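Local structure of 1,3-alpha-isomaltosidase (Kribbella flavida DSM 17836, 5X3I) at residues A[226-231]-A[657-662]; A[185-190]-A[194-199]; A[271-276]-A[285-290]; A[672-677]-A[694-699]. The protein hydrolyses the alpha-1,3-glucosidic linkages of the cyclic tetrasaccharide cyclobis-(1-6)-alpha-nigerosyl, yielding isomaltose inside the cell. The protein carries 1 engineered substitution. One frame throughout, in Å; residues are numbered along the deposited sequence.

Contact 1: A[226-231]-A[657-662]; sequences FAHVVG and PLFFDH
H228 offers the broad side of its imidazole to two consecutive phenylalanines, F659 and F660, and the contact illustrates how a single ring can serve as a target for two aromatic edges. The F659 ring meets it edge-to-face, its plane turned 69° from the imidazole and its centroid 5.4 Å away, with CE1 lying 4.0 Å above the imidazole plane near the rim. F660 makes an offset edge-to-face pair at 75°, its CZ coming to 3.9 Å from H228 NE2. With CG anti to its carbonyl carbon (chi1 -67°), H228 leans beside its own backbone N and lays the ring across both phenylalanines. F659 takes the opposite kind of choice: its CG is wedged between backbone N and carbonyl carbon, which swings the ring out to the strand, where V230 CG1 lies over one face and V230 CG2 touches CD1 at 3.8 Å. The phenylalanines also pack on each other, F660 CD2 standing 3.8 Å above the F659 ring plane. The polar end of H228 is not wasted in this apolar setting, because NE2 bonds to the carbonyl O of S556 at the end of helix 541-556. A serine here would probably leave that carbonyl without its mate and open a gap beside both phenylalanine edges. P277 touches all three rings. The result is an aromatic cluster at a domain interface, joining a strand of the galactose mutarotase-like domain to the C-terminal domain of this family 31 hydrolase.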
# COMPACT_ATOMS: atom_id res chain seq x y z
N PHE A 226 13.76 0.63 5.94
CA PHE A 226 14.03 1.08 7.30
C PHE A 226 13.54 0.03 8.27
O PHE A 226 12.52 -0.59 8.03
CB PHE A 226 13.36 2.44 7.59
CG PHE A 226 13.15 2.70 9.06
CD1 PHE A 226 14.13 3.34 9.81
CD2 PHE A 226 12.00 2.28 9.70
CE1 PHE A 226 13.95 3.58 11.16
CE2 PHE A 226 11.82 2.51 11.07
CZ PHE A 226 12.80 3.16 11.79
N ALA A 227 14.26 -0.16 9.37
CA ALA A 227 13.81 -1.08 10.40
C ALA A 227 14.45 -0.79 11.76
O ALA A 227 15.52 -0.21 11.84
CB ALA A 227 14.11 -2.51 10.00
N HIS A 228 13.78 -1.25 12.81
CA HIS A 228 14.34 -1.25 14.14
C HIS A 228 15.20 -2.49 14.32
O HIS A 228 14.81 -3.58 13.89
CB HIS A 228 13.24 -1.23 15.21
CG HIS A 228 12.44 0.03 15.26
ND1 HIS A 228 12.71 1.05 16.14
CD2 HIS A 228 11.37 0.43 14.54
CE1 HIS A 228 11.85 2.04 15.95
NE2 HIS A 228 11.02 1.68 14.99
N VAL A 229 16.36 -2.35 14.94
CA VAL A 229 17.05 -3.52 15.47
C VAL A 229 16.97 -3.41 16.98
O VAL A 229 17.67 -2.61 17.60
CB VAL A 229 18.52 -3.59 15.00
CG1 VAL A 229 19.12 -4.94 15.39
CG2 VAL A 229 18.61 -3.37 13.51
N VAL A 230 16.14 -4.25 17.57
CA VAL A 230 15.75 -4.06 18.96
C VAL A 230 15.94 -5.36 19.70
O VAL A 230 15.48 -6.41 19.25
CB VAL A 230 14.28 -3.58 19.07
CG1 VAL A 230 13.40 -4.30 18.07
CG2 VAL A 230 13.75 -3.77 20.48
N GLY A 231 16.59 -5.29 20.86
CA GLY A 231 17.13 -6.50 21.45
C GLY A 231 17.09 -6.53 22.96
O GLY A 231 16.79 -5.53 23.61
N PRO A 657 3.40 -1.47 19.23
CA PRO A 657 4.02 -2.72 19.67
C PRO A 657 4.65 -2.52 21.05
O PRO A 657 5.15 -1.45 21.35
CB PRO A 657 5.10 -2.97 18.61
CG PRO A 657 4.61 -2.28 17.40
CD PRO A 657 3.90 -1.05 17.91
N LEU A 658 4.60 -3.55 21.88
CA LEU A 658 5.08 -3.42 23.25
C LEU A 658 6.58 -3.14 23.37
O LEU A 658 7.04 -2.70 24.41
CB LEU A 658 4.72 -4.66 24.06
CG LEU A 658 3.35 -4.65 24.74
CD1 LEU A 658 2.24 -4.69 23.73
CD2 LEU A 658 3.23 -5.82 25.70
N PHE A 659 7.35 -3.37 22.30
CA PHE A 659 8.80 -3.20 22.43
C PHE A 659 9.19 -1.73 22.55
O PHE A 659 10.31 -1.42 22.95
CB PHE A 659 9.55 -3.88 21.27
CG PHE A 659 9.50 -3.15 19.95
CD1 PHE A 659 10.41 -2.15 19.65
CD2 PHE A 659 8.59 -3.51 18.98
CE1 PHE A 659 10.38 -1.50 18.44
CE2 PHE A 659 8.55 -2.87 17.76
CZ PHE A 659 9.45 -1.86 17.49
N PHE A 660 8.27 -0.82 22.26
CA PHE A 660 8.57 0.60 22.40
C PHE A 660 8.71 1.01 23.85
O PHE A 660 9.62 1.74 24.23
CB PHE A 660 7.50 1.46 21.73
CG PHE A 660 7.69 1.61 20.25
CD1 PHE A 660 8.40 2.67 19.73
CD2 PHE A 660 7.19 0.66 19.38
CE1 PHE A 660 8.59 2.79 18.38
CE2 PHE A 660 7.38 0.77 18.02
CZ PHE A 660 8.08 1.84 17.52
N ASP A 661 7.83 0.50 24.69
CA ASP A 661 7.86 0.83 26.10
C ASP A 661 8.53 -0.24 26.95
O ASP A 661 8.85 0.01 28.06
CB ASP A 661 6.46 1.10 26.64
CG ASP A 661 5.78 2.28 25.96
OD1 ASP A 661 6.39 3.30 25.81
OD2 ASP A 661 4.64 2.14 25.59
N HIS A 662 8.70 -1.43 26.42
CA HIS A 662 9.24 -2.52 27.19
C HIS A 662 10.34 -3.29 26.44
O HIS A 662 10.29 -4.49 26.34
CB HIS A 662 8.12 -3.45 27.57
CG HIS A 662 6.96 -2.76 28.21
ND1 HIS A 662 6.93 -2.42 29.53
CD2 HIS A 662 5.78 -2.36 27.70
CE1 HIS A 662 5.80 -1.82 29.80
NE2 HIS A 662 5.08 -1.78 28.71

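Contact 2: A[185-190]-A[194-199]; sequences RLVGFG and DALDQR
L186 and V187 of strand 185-188 meet the irregular loop 194-199, where residues 196-199 run at 110° to residues 185-189 and the CA atoms of V187 and D197 are separated by 5.1 Å. Q198 N donates to L186 O at 2.7 Å, within the carbonyl plane, while L186 N is taken up by a side chain, D197 OD1, at 3.0 Å. That oxygen also accepts from R199 N in an Asx turn, and the two donors approach from opposite faces of the carboxylate, which fixes its rotation. D197 CG sits anti to its own backbone N (chi1 170°), a torsion that carries the carboxylate back to the strand. OD2 lies 3.3 Å from R185 CG and receives a bond from a water that in turn accepts from R185 NE; R185 NH1 bonds to G183 O. A second water links G188 N to L196 O. Apolar contacts complete the crossing: V187 CG1 meets L196 CD1 at 3.9 Å, and Q198 CG packs on F189 CD2 at 3.8 Å. Strand 185-188 is at the edge of its sheet, beside strand 223-230, while L196 and V187 reach helix 541-556, and F189 and Q198 rest on L203 of strand 202-205.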
# COMPACT_ATOMS: atom_id res chain seq x y z
N ARG A 185 15.69 -8.37 17.38
CA ARG A 185 14.55 -8.51 16.48
C ARG A 185 14.64 -7.46 15.38
O ARG A 185 15.22 -6.40 15.58
CB ARG A 185 13.23 -8.36 17.23
CG ARG A 185 12.62 -9.66 17.71
CD ARG A 185 13.28 -10.19 18.96
NE ARG A 185 12.64 -11.43 19.38
CZ ARG A 185 12.97 -12.11 20.47
NH1 ARG A 185 13.94 -11.68 21.26
NH2 ARG A 185 12.33 -13.23 20.77
N LEU A 186 14.08 -7.77 14.22
CA LEU A 186 14.03 -6.81 13.13
C LEU A 186 12.58 -6.41 12.85
O LEU A 186 11.80 -7.22 12.37
CB LEU A 186 14.68 -7.39 11.88
CG LEU A 186 16.07 -8.02 12.08
CD1 LEU A 186 16.50 -8.76 10.82
CD2 LEU A 186 17.08 -6.96 12.45
N VAL A 187 12.23 -5.17 13.16
CA VAL A 187 10.84 -4.70 13.06
C VAL A 187 10.77 -3.42 12.25
O VAL A 187 11.47 -2.46 12.55
CB VAL A 187 10.21 -4.49 14.45
CG1 VAL A 187 8.78 -3.90 14.33
CG2 VAL A 187 10.19 -5.80 15.22
N GLY A 188 9.98 -3.41 11.19
CA GLY A 188 10.16 -2.34 10.23
C GLY A 188 9.76 -2.67 8.82
O GLY A 188 8.85 -3.44 8.56
N PHE A 189 10.48 -2.03 7.90
CA PHE A 189 10.43 -2.29 6.47
C PHE A 189 9.10 -1.85 5.89
O PHE A 189 8.68 -2.35 4.86
CB PHE A 189 10.66 -3.78 6.19
CG PHE A 189 11.91 -4.34 6.81
CD1 PHE A 189 13.14 -4.17 6.21
CD2 PHE A 189 11.85 -5.06 8.00
CE1 PHE A 189 14.30 -4.69 6.78
CE2 PHE A 189 13.00 -5.59 8.57
CZ PHE A 189 14.22 -5.40 7.97
N GLY A 190 8.49 -0.86 6.53
CA GLY A 190 7.20 -0.36 6.11
C GLY A 190 6.10 -1.23 6.66
O GLY A 190 6.18 -1.74 7.78
N ASP A 194 3.16 -10.48 7.01
CA ASP A 194 3.47 -11.82 7.52
C ASP A 194 3.93 -11.89 8.98
O ASP A 194 3.50 -12.77 9.71
CB ASP A 194 4.49 -12.53 6.61
CG ASP A 194 5.72 -11.71 6.32
OD1 ASP A 194 5.86 -10.61 6.89
OD2 ASP A 194 6.55 -12.18 5.51
N ALA A 195 4.81 -10.99 9.40
CA ALA A 195 5.31 -11.03 10.77
C ALA A 195 5.75 -9.67 11.30
O ALA A 195 6.20 -8.83 10.54
CB ALA A 195 6.47 -12.04 10.89
N LEU A 196 5.61 -9.47 12.60
CA LEU A 196 6.17 -8.28 13.24
C LEU A 196 7.70 -8.32 13.18
O LEU A 196 8.35 -7.37 12.75
CB LEU A 196 5.69 -8.18 14.68
CG LEU A 196 6.17 -6.95 15.45
CD1 LEU A 196 5.44 -5.70 15.00
CD2 LEU A 196 5.99 -7.15 16.94
N ASP A 197 8.27 -9.44 13.62
CA ASP A 197 9.72 -9.64 13.59
C ASP A 197 10.13 -10.32 12.28
O ASP A 197 9.68 -11.41 11.99
CB ASP A 197 10.15 -10.46 14.80
CG ASP A 197 11.61 -10.91 14.73
OD1 ASP A 197 12.45 -10.26 14.07
OD2 ASP A 197 11.90 -11.92 15.38
N GLN A 198 10.97 -9.66 11.50
CA GLN A 198 11.35 -10.17 10.18
C GLN A 198 12.64 -11.00 10.17
O GLN A 198 13.09 -11.45 9.12
CB GLN A 198 11.50 -9.01 9.19
CG GLN A 198 10.18 -8.35 8.78
CD GLN A 198 9.31 -9.26 7.96
OE1 GLN A 198 9.77 -9.88 7.00
NE2 GLN A 198 8.04 -9.35 8.33
N ARG A 199 13.24 -11.20 11.34
CA ARG A 199 14.51 -11.93 11.41
C ARG A 199 14.34 -13.38 10.95
O ARG A 199 13.43 -14.07 11.37
CB ARG A 199 15.10 -11.88 12.81
CG ARG A 199 16.52 -12.45 12.88
CD ARG A 199 17.22 -12.14 14.19
NE ARG A 199 18.58 -12.68 14.20
CZ ARG A 199 19.46 -12.48 15.17
NH1 ARG A 199 19.13 -11.75 16.23
NH2 ARG A 199 20.67 -13.00 15.09
O HOH W 1 10.44 -12.61 17.71
O HOH W 2 8.49 -5.94 10.37

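Contact 3: A[271-276]-A[285-290]; sequences AIYEGD and LDEVGR
Y273 OH donates to E287 OE2 across 2.7 Å, and this one bond carries most of the contact between strand 267-274 and helix 277-288. The acceptor lies at the edge of the tyrosine ring, in its plane, but the hydroxyl comes to the carboxylate from above, 62° out of the carboxylate plane. The ring and carboxylate planes are 55° apart. A271, two residues back on the same side of the strand, brings its CB to 3.7 Å from the same OE2. E287 gets there by full extension: CG is anti to the backbone N and the chain runs straight beyond it, spanning the gap from helix to strand. The other oxygen, OE1, forms a salt bridge with R242 NE, an interaction likely to favour the charged carboxylate, and has a weak bond to H240 ND1. The whole is a strand-turn-helix unit, in which strand 267-274 of the mixed five-stranded sheet leads directly into a helix that packs back over it. D276 starts that helix as its N-cap and bonds through OD1 to T279 OG1, while V280 and F284 press against the Y273 ring. At the far end, G289 N bonds to L285 O at 2.8 Å just as the backbone leaves helical geometry. R290 then folds back on the last turn, both NH1 and NH2 gripping D286 OD1 end-on, the shorter bond 2.8 Å from NH2. L285 CB lies over one face of the guanidinium, and R290 NE forms a salt bridge with D651 OD1.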
# COMPACT_ATOMS: atom_id res chain seq x y z
N ALA A 271 21.91 5.51 6.96
CA ALA A 271 21.73 6.24 8.21
C ALA A 271 21.57 5.27 9.36
O ALA A 271 20.86 4.27 9.24
CB ALA A 271 20.53 7.19 8.12
N ILE A 272 22.26 5.54 10.45
CA ILE A 272 22.14 4.75 11.67
C ILE A 272 21.52 5.60 12.77
O ILE A 272 21.96 6.72 12.99
CB ILE A 272 23.50 4.22 12.14
CG1 ILE A 272 24.13 3.34 11.05
CG2 ILE A 272 23.35 3.42 13.42
CD1 ILE A 272 23.33 2.11 10.74
N TYR A 273 20.50 5.09 13.44
CA TYR A 273 19.88 5.83 14.53
C TYR A 273 20.05 5.06 15.83
O TYR A 273 19.86 3.85 15.85
CB TYR A 273 18.39 6.08 14.26
CG TYR A 273 18.08 6.55 12.87
CD1 TYR A 273 18.40 7.83 12.46
CD2 TYR A 273 17.45 5.72 11.96
CE1 TYR A 273 18.11 8.27 11.18
CE2 TYR A 273 17.15 6.15 10.68
CZ TYR A 273 17.49 7.42 10.30
OH TYR A 273 17.20 7.84 9.03
N GLU A 274 20.40 5.76 16.90
CA GLU A 274 20.64 5.09 18.18
C GLU A 274 19.70 5.59 19.27
O GLU A 274 19.39 6.77 19.33
CB GLU A 274 22.09 5.29 18.60
CG GLU A 274 23.08 5.09 17.46
CD GLU A 274 24.27 4.25 17.86
OE1 GLU A 274 24.71 3.42 17.04
OE2 GLU A 274 24.76 4.42 18.99
N GLY A 275 19.23 4.67 20.11
CA GLY A 275 18.42 5.04 21.26
C GLY A 275 17.38 3.99 21.57
O GLY A 275 17.47 2.87 21.05
N ASP A 276 16.40 4.33 22.39
CA ASP A 276 15.23 3.47 22.57
C ASP A 276 14.41 3.55 21.28
O ASP A 276 14.66 4.44 20.47
CB ASP A 276 14.42 3.87 23.81
CG ASP A 276 13.94 5.31 23.80
OD1 ASP A 276 13.84 5.94 22.73
OD2 ASP A 276 13.65 5.82 24.89
N LEU A 285 12.13 9.88 11.30
CA LEU A 285 11.07 10.79 10.87
C LEU A 285 11.57 12.23 10.74
O LEU A 285 11.13 12.96 9.86
CB LEU A 285 9.88 10.72 11.83
CG LEU A 285 9.20 9.35 11.99
CD1 LEU A 285 7.87 9.44 12.74
CD2 LEU A 285 9.02 8.65 10.65
N ASP A 286 12.51 12.64 11.60
CA ASP A 286 13.17 13.93 11.44
C ASP A 286 13.79 14.05 10.06
O ASP A 286 13.83 15.13 9.47
CB ASP A 286 14.27 14.15 12.49
CG ASP A 286 13.73 14.70 13.79
OD1 ASP A 286 12.53 15.01 13.85
OD2 ASP A 286 14.52 14.82 14.76
N GLU A 287 14.31 12.94 9.56
CA GLU A 287 14.91 12.90 8.24
C GLU A 287 13.89 12.80 7.10
O GLU A 287 14.00 13.52 6.12
CB GLU A 287 15.88 11.71 8.18
CG GLU A 287 16.63 11.55 6.88
CD GLU A 287 17.57 10.34 6.89
OE1 GLU A 287 17.65 9.67 5.84
OE2 GLU A 287 18.20 10.05 7.94
N VAL A 288 12.96 11.86 7.19
CA VAL A 288 12.07 11.62 6.05
C VAL A 288 10.65 12.22 6.11
O VAL A 288 9.91 12.16 5.14
CB VAL A 288 11.96 10.13 5.78
CG1 VAL A 288 13.38 9.54 5.69
CG2 VAL A 288 11.16 9.44 6.86
N GLY A 289 10.29 12.83 7.23
CA GLY A 289 8.94 13.32 7.41
C GLY A 289 8.08 12.59 8.42
O GLY A 289 8.35 11.45 8.81
N ARG A 290 7.02 13.29 8.83
CA ARG A 290 6.22 12.94 10.00
C ARG A 290 4.76 13.38 9.81
O ARG A 290 4.48 14.33 9.09
CB ARG A 290 6.84 13.60 11.24
CG ARG A 290 6.14 13.38 12.55
CD ARG A 290 6.79 14.20 13.66
NE ARG A 290 8.01 13.59 14.18
CZ ARG A 290 9.24 14.05 13.94
NH1 ARG A 290 9.43 15.12 13.19
NH2 ARG A 290 10.28 13.43 14.46

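Contact 4: A[672-677]-A[694-699]; sequences PYQYLL and WTTYLP
Q674 reaches across to the backbone of Y697 and provides a worked example of a side-chain amide standing in for a neighbouring strand. From CB the chain runs out with CG beside its own backbone N, then stays fully extended (chi2 -175°), so that CB and CG act as a spacer bringing the amide to strand 693-698. CD comes to 3.6 Å from Y697 N. The tip divides its work: OE1 accepts from Y697 N at 2.7 Å, nearly straight at 168° and on a lone pair in the carbonyl plane, while NE2 donates to Y697 O at 2.9 Å with an N-H...O angle of 159°. OE1 also rests 3.4 Å from T696 CG2 and 3.3 Å from T696 CA. Because one amide oxygen and one amide nitrogen each find the complementary group, the two bonds hold the amide against a flip. Replacing Q674 with an alanine would probably leave the N-H and C=O of Y697 without these mates, on a strand whose other backbone groups, at W694, T696 and L698, pair with strand 715-720. The flanking side chains look elsewhere for polar partners, T696 OG1 to N684 and Y697 OH to D665. Such two-bond pairing of a glutamine amide with one backbone residue here joins the residue just before strand 675-677, a strand of the six-stranded sheet, to the separate two-stranded sheet of the C-terminal domain.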
# COMPACT_ATOMS: atom_id res chain seq x y z
N PRO A 672 2.80 -11.19 19.64
CA PRO A 672 3.04 -10.19 18.60
C PRO A 672 1.80 -9.43 18.14
O PRO A 672 1.94 -8.41 17.48
CB PRO A 672 3.62 -11.03 17.45
CG PRO A 672 2.97 -12.35 17.61
CD PRO A 672 2.87 -12.56 19.10
N TYR A 673 0.61 -9.93 18.45
CA TYR A 673 -0.63 -9.28 18.02
C TYR A 673 -1.20 -8.29 19.05
O TYR A 673 -2.17 -7.58 18.75
CB TYR A 673 -1.67 -10.33 17.68
CG TYR A 673 -1.27 -11.19 16.50
CD1 TYR A 673 -1.32 -10.70 15.21
CD2 TYR A 673 -0.84 -12.50 16.69
CE1 TYR A 673 -0.96 -11.48 14.13
CE2 TYR A 673 -0.47 -13.29 15.62
CZ TYR A 673 -0.53 -12.78 14.34
OH TYR A 673 -0.16 -13.57 13.28
N GLN A 674 -0.61 -8.25 20.24
CA GLN A 674 -0.96 -7.29 21.27
C GLN A 674 -0.35 -5.94 20.99
O GLN A 674 0.72 -5.85 20.40
CB GLN A 674 -0.48 -7.74 22.65
CG GLN A 674 -1.14 -8.97 23.18
CD GLN A 674 -0.71 -9.30 24.59
OE1 GLN A 674 -1.16 -10.28 25.16
NE2 GLN A 674 0.17 -8.47 25.15
N TYR A 675 -1.01 -4.88 21.44
CA TYR A 675 -0.45 -3.55 21.31
C TYR A 675 -1.07 -2.58 22.29
O TYR A 675 -2.15 -2.81 22.82
CB TYR A 675 -0.62 -3.02 19.89
CG TYR A 675 -2.06 -2.94 19.44
CD1 TYR A 675 -2.70 -4.05 18.91
CD2 TYR A 675 -2.77 -1.75 19.53
CE1 TYR A 675 -4.01 -3.98 18.49
CE2 TYR A 675 -4.07 -1.67 19.11
CZ TYR A 675 -4.69 -2.78 18.60
OH TYR A 675 -6.00 -2.71 18.19
N LEU A 676 -0.37 -1.47 22.52
CA LEU A 676 -0.92 -0.38 23.28
C LEU A 676 -1.57 0.60 22.30
O LEU A 676 -0.95 0.95 21.30
CB LEU A 676 0.15 0.32 24.11
CG LEU A 676 0.81 -0.53 25.20
CD1 LEU A 676 2.09 0.13 25.66
CD2 LEU A 676 -0.14 -0.71 26.36
N LEU A 677 -2.80 1.01 22.58
CA LEU A 677 -3.42 2.09 21.83
C LEU A 677 -3.17 3.37 22.61
O LEU A 677 -3.81 3.62 23.63
CB LEU A 677 -4.91 1.82 21.64
CG LEU A 677 -5.76 2.89 20.94
CD1 LEU A 677 -5.50 2.89 19.46
CD2 LEU A 677 -7.24 2.64 21.22
N TRP A 694 -9.50 -15.98 26.44
CA TRP A 694 -8.38 -15.40 25.73
C TRP A 694 -7.35 -14.98 26.75
O TRP A 694 -7.69 -14.47 27.81
CB TRP A 694 -8.85 -14.21 24.88
CG TRP A 694 -7.99 -13.87 23.68
CD1 TRP A 694 -7.33 -12.70 23.45
CD2 TRP A 694 -7.74 -14.69 22.53
NE1 TRP A 694 -6.68 -12.74 22.25
CE2 TRP A 694 -6.92 -13.96 21.66
CE3 TRP A 694 -8.13 -15.99 22.16
CZ2 TRP A 694 -6.47 -14.47 20.45
CZ3 TRP A 694 -7.69 -16.49 20.95
CH2 TRP A 694 -6.86 -15.73 20.11
N THR A 695 -6.08 -15.17 26.42
CA THR A 695 -5.02 -14.85 27.36
C THR A 695 -4.17 -13.70 26.87
O THR A 695 -3.72 -13.68 25.73
CB THR A 695 -4.13 -16.07 27.62
OG1 THR A 695 -4.93 -17.12 28.18
CG2 THR A 695 -3.02 -15.71 28.59
N THR A 696 -3.96 -12.74 27.76
CA THR A 696 -3.24 -11.51 27.46
C THR A 696 -2.01 -11.41 28.34
O THR A 696 -2.06 -11.74 29.51
CB THR A 696 -4.14 -10.27 27.68
OG1 THR A 696 -5.31 -10.38 26.86
CG2 THR A 696 -3.41 -9.00 27.33
N TYR A 697 -0.90 -10.95 27.77
CA TYR A 697 0.29 -10.73 28.59
C TYR A 697 0.42 -9.26 28.91
O TYR A 697 0.65 -8.43 28.03
CB TYR A 697 1.56 -11.23 27.89
CG TYR A 697 2.82 -10.83 28.64
CD1 TYR A 697 3.20 -11.49 29.80
CD2 TYR A 697 3.61 -9.79 28.19
CE1 TYR A 697 4.34 -11.11 30.49
CE2 TYR A 697 4.75 -9.41 28.88
CZ TYR A 697 5.11 -10.08 30.03
OH TYR A 697 6.24 -9.71 30.71
N LEU A 698 0.28 -8.94 30.18
CA LEU A 698 0.43 -7.57 30.65
C LEU A 698 1.84 -7.35 31.15
O LEU A 698 2.28 -8.00 32.09
CB LEU A 698 -0.58 -7.27 31.75
CG LEU A 698 -2.06 -7.42 31.39
CD1 LEU A 698 -2.92 -7.12 32.60
CD2 LEU A 698 -2.41 -6.49 30.25
N PRO A 699 2.56 -6.40 30.55
CA PRO A 699 3.92 -6.08 30.97
C PRO A 699 3.93 -5.38 32.33
O PRO A 699 2.88 -5.27 32.97
CB PRO A 699 4.42 -5.14 29.87
CG PRO A 699 3.18 -4.50 29.35
CD PRO A 699 2.10 -5.53 29.44

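Overall arrangement
Contacts 1 and 2 are the most intimately joined, their centres 10 Å apart: strands 223-230 and 185-188 are neighbours in one sheet, and V187 CG1 packs on F659 CE2 at 3.6 Å. Contact 3, 13 Å from contact 1 between centres, reaches that sheet through strand 267-274, and Y273 CE2 lies 4.1 Å from F226 CE1. On the other side of the interface, the centre of contact 4 is about 15 Å from that of contact 1, and L658 and H662 pack on Y675 and P699; its centre is 26 Å from that of contact 3, with no touch. All four lie away from the catalytic positions, among them A471, the engineered replacement of the inferred nucleophile.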